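Long-range contact in sulfatase (Bacteroides fragilis CAG:558, PDB 6USS), which probably hydrolyses aryl sulfate esters as a calcium-dependent arylsulfatase of a gut bacterium: residues L344-V356 / P436-K450. The protein carries 1 engineered substitution. Residues are numbered along the deposited sequence; the frame is centred on the assembly and turned at random.
Sequences LNSGKGSAYEGGV and PGIGPTCTVRKGDWK
Lys450 reaches from its strand to the backbone at Ala351 and the side chain of Glu353, its chain fully extended with CG anti to the backbone N (chi1 -179°). Lys450 NZ donates to Ala351 O at 2.7 Å, in the carbonyl plane. Lys450 NZ also forms a salt bridge with Glu353 OE2 (2.8 Å), which uses its anti lone pair, and Glu471 is a second carboxylate partner. The Lys450 and Glu353 side chains run past each other in opposite directions; Glu353, bent at chi2, also accepts at OE2 from a water that bridges to Arg445 NH1, while OE1 is hydrogen-bonded to Tyr83 and salt-bridged to Arg357. At the other end two serine hydroxyls grip one carbonyl: Ser346 OG and Ser350 OG both donate to Pro436 O, in its plane. Ser350 OG in turn accepts from Tyr352 N, closing an ST turn. Gly437 CA lies over the centre of the Tyr352 ring, 3.8 Å from the centroid, a CH-pi contact with no room for a side chain; Pro436 CB touches CE2 of that ring. Ala351 N donates to Gly437 O, and its methyl meets Thr443 OG1. The contact thus joins the loop and short helix 353-356 that lead into strand 357-363 of the large mixed sheet to the antiparallel hairpin 441-446/449-454.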
loop_
_atom_site.group_PDB
_atom_site.type_symbol
_atom_site.label_atom_id
_atom_site.label_comp_id
_atom_site.label_asym_id
_atom_site.label_seq_id
_atom_site.Cartn_x
_atom_site.Cartn_y
_atom_site.Cartn_z
ATOM N N LEU A 344 30.060 -19.291 -19.727
ATOM C CA LEU A 344 28.741 -19.467 -20.322
ATOM C C LEU A 344 28.668 -18.756 -21.671
ATOM O O LEU A 344 29.364 -17.764 -21.904
ATOM C CB LEU A 344 27.648 -18.943 -19.392
ATOM C CG LEU A 344 27.686 -19.500 -17.978
ATOM C CD1 LEU A 344 26.468 -19.024 -17.220
ATOM C CD2 LEU A 344 27.750 -21.020 -18.028
ATOM N N ASN A 345 27.808 -19.270 -22.559
ATOM C CA ASN A 345 27.645 -18.703 -23.896
ATOM C C ASN A 345 26.725 -17.476 -23.874
ATOM O O ASN A 345 25.593 -17.541 -23.379
ATOM C CB ASN A 345 27.091 -19.766 -24.847
ATOM C CG ASN A 345 27.400 -19.466 -26.316
ATOM O OD1 ASN A 345 27.464 -18.312 -26.732
ATOM N ND2 ASN A 345 27.564 -20.526 -27.112
ATOM N N SER A 346 27.217 -16.365 -24.410
ATOM C CA SER A 346 26.402 -15.182 -24.688
ATOM C C SER A 346 25.897 -14.607 -23.347
ATOM O O SER A 346 26.603 -14.638 -22.325
ATOM C CB SER A 346 25.323 -15.550 -25.707
ATOM O OG SER A 346 24.459 -14.466 -25.988
ATOM N N GLY A 347 24.682 -14.055 -23.318
ATOM C CA GLY A 347 24.221 -13.369 -22.132
ATOM C C GLY A 347 22.802 -12.873 -22.256
ATOM O O GLY A 347 21.972 -13.522 -22.903
ATOM N N LYS A 348 22.531 -11.707 -21.670
ATOM C CA LYS A 348 21.173 -11.176 -21.597
ATOM C C LYS A 348 20.483 -11.246 -22.953
ATOM O O LYS A 348 21.065 -10.874 -23.971
ATOM C CB LYS A 348 21.189 -9.734 -21.088
ATOM C CG LYS A 348 19.794 -9.117 -21.057
ATOM C CD LYS A 348 19.789 -7.798 -20.366
ATOM C CE LYS A 348 18.351 -7.325 -20.178
ATOM N NZ LYS A 348 18.300 -6.061 -19.430
ATOM N N GLY A 349 19.243 -11.753 -22.956
ATOM C CA GLY A 349 18.475 -11.928 -24.167
ATOM C C GLY A 349 18.637 -13.277 -24.841
ATOM O O GLY A 349 17.835 -13.612 -25.720
ATOM N N SER A 350 19.651 -14.056 -24.456
ATOM C CA SER A 350 19.937 -15.352 -25.056
ATOM C C SER A 350 19.248 -16.472 -24.299
ATOM O O SER A 350 19.113 -16.433 -23.072
ATOM C CB SER A 350 21.436 -15.639 -25.084
ATOM O OG SER A 350 21.691 -16.776 -25.887
ATOM N N ALA A 351 18.837 -17.491 -25.040
ATOM C CA ALA A 351 18.393 -18.715 -24.396
ATOM C C ALA A 351 19.563 -19.588 -23.961
ATOM O O ALA A 351 19.346 -20.571 -23.239
ATOM C CB ALA A 351 17.459 -19.486 -25.330
ATOM N N TYR A 352 20.786 -19.245 -24.376
ATOM C CA TYR A 352 21.982 -19.916 -23.893
ATOM C C TYR A 352 22.146 -19.690 -22.388
ATOM O O TYR A 352 21.507 -18.816 -21.791
ATOM C CB TYR A 352 23.213 -19.407 -24.650
ATOM C CG TYR A 352 23.294 -19.898 -26.080
ATOM C CD1 TYR A 352 22.499 -20.955 -26.504
ATOM C CD2 TYR A 352 24.143 -19.298 -27.014
ATOM C CE1 TYR A 352 22.545 -21.417 -27.812
ATOM C CE2 TYR A 352 24.201 -19.757 -28.327
ATOM C CZ TYR A 352 23.394 -20.823 -28.715
ATOM O OH TYR A 352 23.422 -21.307 -30.004
ATOM N N GLU A 353 23.034 -20.483 -21.765
ATOM C CA GLU A 353 23.214 -20.399 -20.310
ATOM C C GLU A 353 23.649 -19.008 -19.864
ATOM O O GLU A 353 23.357 -18.596 -18.734
ATOM C CB GLU A 353 24.234 -21.431 -19.837
ATOM C CG GLU A 353 23.820 -22.869 -20.105
ATOM C CD GLU A 353 22.739 -23.362 -19.141
ATOM O OE1 GLU A 353 23.076 -23.713 -17.979
ATOM O OE2 GLU A 353 21.559 -23.393 -19.553
ATOM N N GLY A 354 24.358 -18.279 -20.727
ATOM C CA GLY A 354 24.785 -16.940 -20.374
ATOM C C GLY A 354 23.623 -15.997 -20.141
ATOM O O GLY A 354 23.762 -15.010 -19.412
ATOM N N GLY A 355 22.464 -16.284 -20.748
ATOM C CA GLY A 355 21.283 -15.465 -20.559
ATOM C C GLY A 355 20.413 -15.848 -19.376
ATOM O O GLY A 355 19.600 -15.035 -18.927
ATOM N N VAL A 356 20.554 -17.071 -18.859
ATOM C CA VAL A 356 19.581 -17.594 -17.900
ATOM C C VAL A 356 20.200 -18.184 -16.636
ATOM O O VAL A 356 19.493 -18.313 -15.618
ATOM C CB VAL A 356 18.654 -18.634 -18.574
ATOM C CG1 VAL A 356 17.801 -17.970 -19.638
ATOM C CG2 VAL A 356 19.467 -19.793 -19.156
ATOM N N PRO A 436 24.380 -14.787 -30.179
ATOM C CA PRO A 436 24.165 -16.239 -30.071
ATOM C C PRO A 436 23.018 -16.571 -29.113
ATOM O O PRO A 436 22.972 -16.103 -27.967
ATOM C CB PRO A 436 25.521 -16.757 -29.569
ATOM C CG PRO A 436 26.527 -15.712 -30.041
ATOM C CD PRO A 436 25.782 -14.396 -29.920
ATOM N N GLY A 437 22.071 -17.370 -29.603
ATOM C CA GLY A 437 20.927 -17.730 -28.795
ATOM C C GLY A 437 19.866 -16.663 -28.671
ATOM O O GLY A 437 18.818 -16.922 -28.063
ATOM N N ILE A 438 20.088 -15.477 -29.231
ATOM C CA ILE A 438 19.119 -14.391 -29.153
ATOM C C ILE A 438 18.204 -14.443 -30.364
ATOM O O ILE A 438 18.658 -14.658 -31.494
ATOM C CB ILE A 438 19.823 -13.027 -29.061
ATOM C CG1 ILE A 438 20.865 -13.032 -27.947
ATOM C CG2 ILE A 438 18.817 -11.943 -28.823
ATOM C CD1 ILE A 438 21.610 -11.715 -27.804
ATOM N N GLY A 439 16.912 -14.205 -30.127
ATOM C CA GLY A 439 15.887 -14.276 -31.141
ATOM C C GLY A 439 14.664 -14.992 -30.594
ATOM O O GLY A 439 14.659 -15.459 -29.448
ATOM N N PRO A 440 13.608 -15.109 -31.401
ATOM C CA PRO A 440 12.399 -15.836 -30.952
ATOM C C PRO A 440 12.673 -17.326 -30.768
ATOM O O PRO A 440 12.974 -18.041 -31.728
ATOM C CB PRO A 440 11.392 -15.590 -32.083
ATOM C CG PRO A 440 12.065 -14.641 -33.049
ATOM C CD PRO A 440 13.522 -14.670 -32.806
ATOM N N THR A 441 12.541 -17.802 -29.529
ATOM C CA THR A 441 12.861 -19.182 -29.195
ATOM C C THR A 441 11.908 -19.691 -28.123
ATOM O O THR A 441 11.300 -18.912 -27.380
ATOM C CB THR A 441 14.287 -19.319 -28.652
ATOM O OG1 THR A 441 14.443 -18.457 -27.512
ATOM C CG2 THR A 441 15.327 -18.977 -29.711
ATOM N N CYS A 442 11.808 -21.010 -28.029
ATOM C CA CYS A 442 11.421 -21.652 -26.789
ATOM C C CYS A 442 12.454 -22.715 -26.465
ATOM O O CYS A 442 13.125 -23.248 -27.351
ATOM C CB CYS A 442 10.013 -22.277 -26.868
ATOM S SG CYS A 442 9.737 -23.080 -28.435
ATOM N N THR A 443 12.558 -23.040 -25.187
ATOM C CA THR A 443 13.601 -23.907 -24.678
ATOM C C THR A 443 13.006 -24.842 -23.645
ATOM O O THR A 443 12.190 -24.416 -22.813
ATOM C CB THR A 443 14.714 -23.077 -24.034
ATOM O OG1 THR A 443 15.233 -22.166 -25.002
ATOM C CG2 THR A 443 15.832 -23.974 -23.557
ATOM N N VAL A 444 13.414 -26.110 -23.686
ATOM C CA VAL A 444 13.201 -27.020 -22.565
ATOM C C VAL A 444 14.544 -27.570 -22.084
ATOM O O VAL A 444 15.418 -27.918 -22.889
ATOM C CB VAL A 444 12.240 -28.171 -22.929
ATOM C CG1 VAL A 444 12.781 -28.980 -24.137
ATOM C CG2 VAL A 444 12.021 -29.066 -21.713
ATOM N N ARG A 445 14.703 -27.626 -20.761
ATOM C CA ARG A 445 15.804 -28.310 -20.102
ATOM C C ARG A 445 15.237 -29.471 -19.303
ATOM O O ARG A 445 14.219 -29.316 -18.622
ATOM C CB ARG A 445 16.563 -27.365 -19.171
ATOM C CG ARG A 445 17.587 -28.045 -18.305
ATOM C CD ARG A 445 18.754 -28.567 -19.128
ATOM N NE ARG A 445 19.743 -29.205 -18.269
ATOM C CZ ARG A 445 20.557 -28.561 -17.429
ATOM N NH1 ARG A 445 20.536 -27.235 -17.323
ATOM N NH2 ARG A 445 21.401 -29.254 -16.677
ATOM N N LYS A 446 15.882 -30.633 -19.392
ATOM C CA LYS A 446 15.385 -31.813 -18.683
ATOM C C LYS A 446 16.559 -32.756 -18.504
ATOM O O LYS A 446 17.098 -33.260 -19.489
ATOM C CB LYS A 446 14.254 -32.481 -19.454
ATOM C CG LYS A 446 13.701 -33.759 -18.816
ATOM C CD LYS A 446 13.104 -34.677 -19.887
ATOM C CE LYS A 446 11.740 -35.263 -19.493
ATOM N NZ LYS A 446 11.586 -35.516 -18.032
ATOM N N GLY A 447 16.937 -33.008 -17.258
ATOM C CA GLY A 447 18.133 -33.809 -17.025
ATOM C C GLY A 447 19.354 -33.086 -17.567
ATOM O O GLY A 447 19.552 -31.886 -17.342
ATOM N N ASP A 448 20.179 -33.819 -18.296
ATOM C CA ASP A 448 21.404 -33.267 -18.845
ATOM C C ASP A 448 21.172 -32.516 -20.138
ATOM O O ASP A 448 22.126 -31.968 -20.697
ATOM C CB ASP A 448 22.407 -34.394 -19.112
ATOM C CG ASP A 448 22.815 -35.125 -17.852
ATOM O OD1 ASP A 448 22.564 -34.590 -16.737
ATOM O OD2 ASP A 448 23.389 -36.232 -17.981
ATOM N N TRP A 449 19.944 -32.507 -20.639
ATOM C CA TRP A 449 19.684 -32.151 -22.021
ATOM C C TRP A 449 18.885 -30.867 -22.098
ATOM O O TRP A 449 17.937 -30.663 -21.335
ATOM C CB TRP A 449 18.955 -33.280 -22.745
ATOM C CG TRP A 449 19.832 -34.480 -22.950
ATOM C CD1 TRP A 449 19.777 -35.661 -22.272
ATOM C CD2 TRP A 449 20.910 -34.607 -23.890
ATOM N NE1 TRP A 449 20.749 -36.517 -22.737
ATOM C CE2 TRP A 449 21.461 -35.891 -23.726
ATOM C CE3 TRP A 449 21.457 -33.764 -24.858
ATOM C CZ2 TRP A 449 22.529 -36.352 -24.498
ATOM C CZ3 TRP A 449 22.529 -34.225 -25.623
ATOM C CH2 TRP A 449 23.047 -35.507 -25.441
ATOM N N LYS A 450 19.294 -29.999 -23.013
ATOM C CA LYS A 450 18.656 -28.713 -23.235
ATOM C C LYS A 450 18.352 -28.600 -24.718
ATOM O O LYS A 450 19.249 -28.794 -25.551
ATOM C CB LYS A 450 19.566 -27.572 -22.774
ATOM C CG LYS A 450 18.996 -26.180 -22.944
ATOM C CD LYS A 450 20.000 -25.165 -22.424
ATOM C CE LYS A 450 19.420 -23.767 -22.444
ATOM N NZ LYS A 450 20.420 -22.721 -22.055
HETATM O O HOH W 1 16.008 -13.016 -27.657
HETATM O O HOH W 2 19.494 -25.053 -18.913
#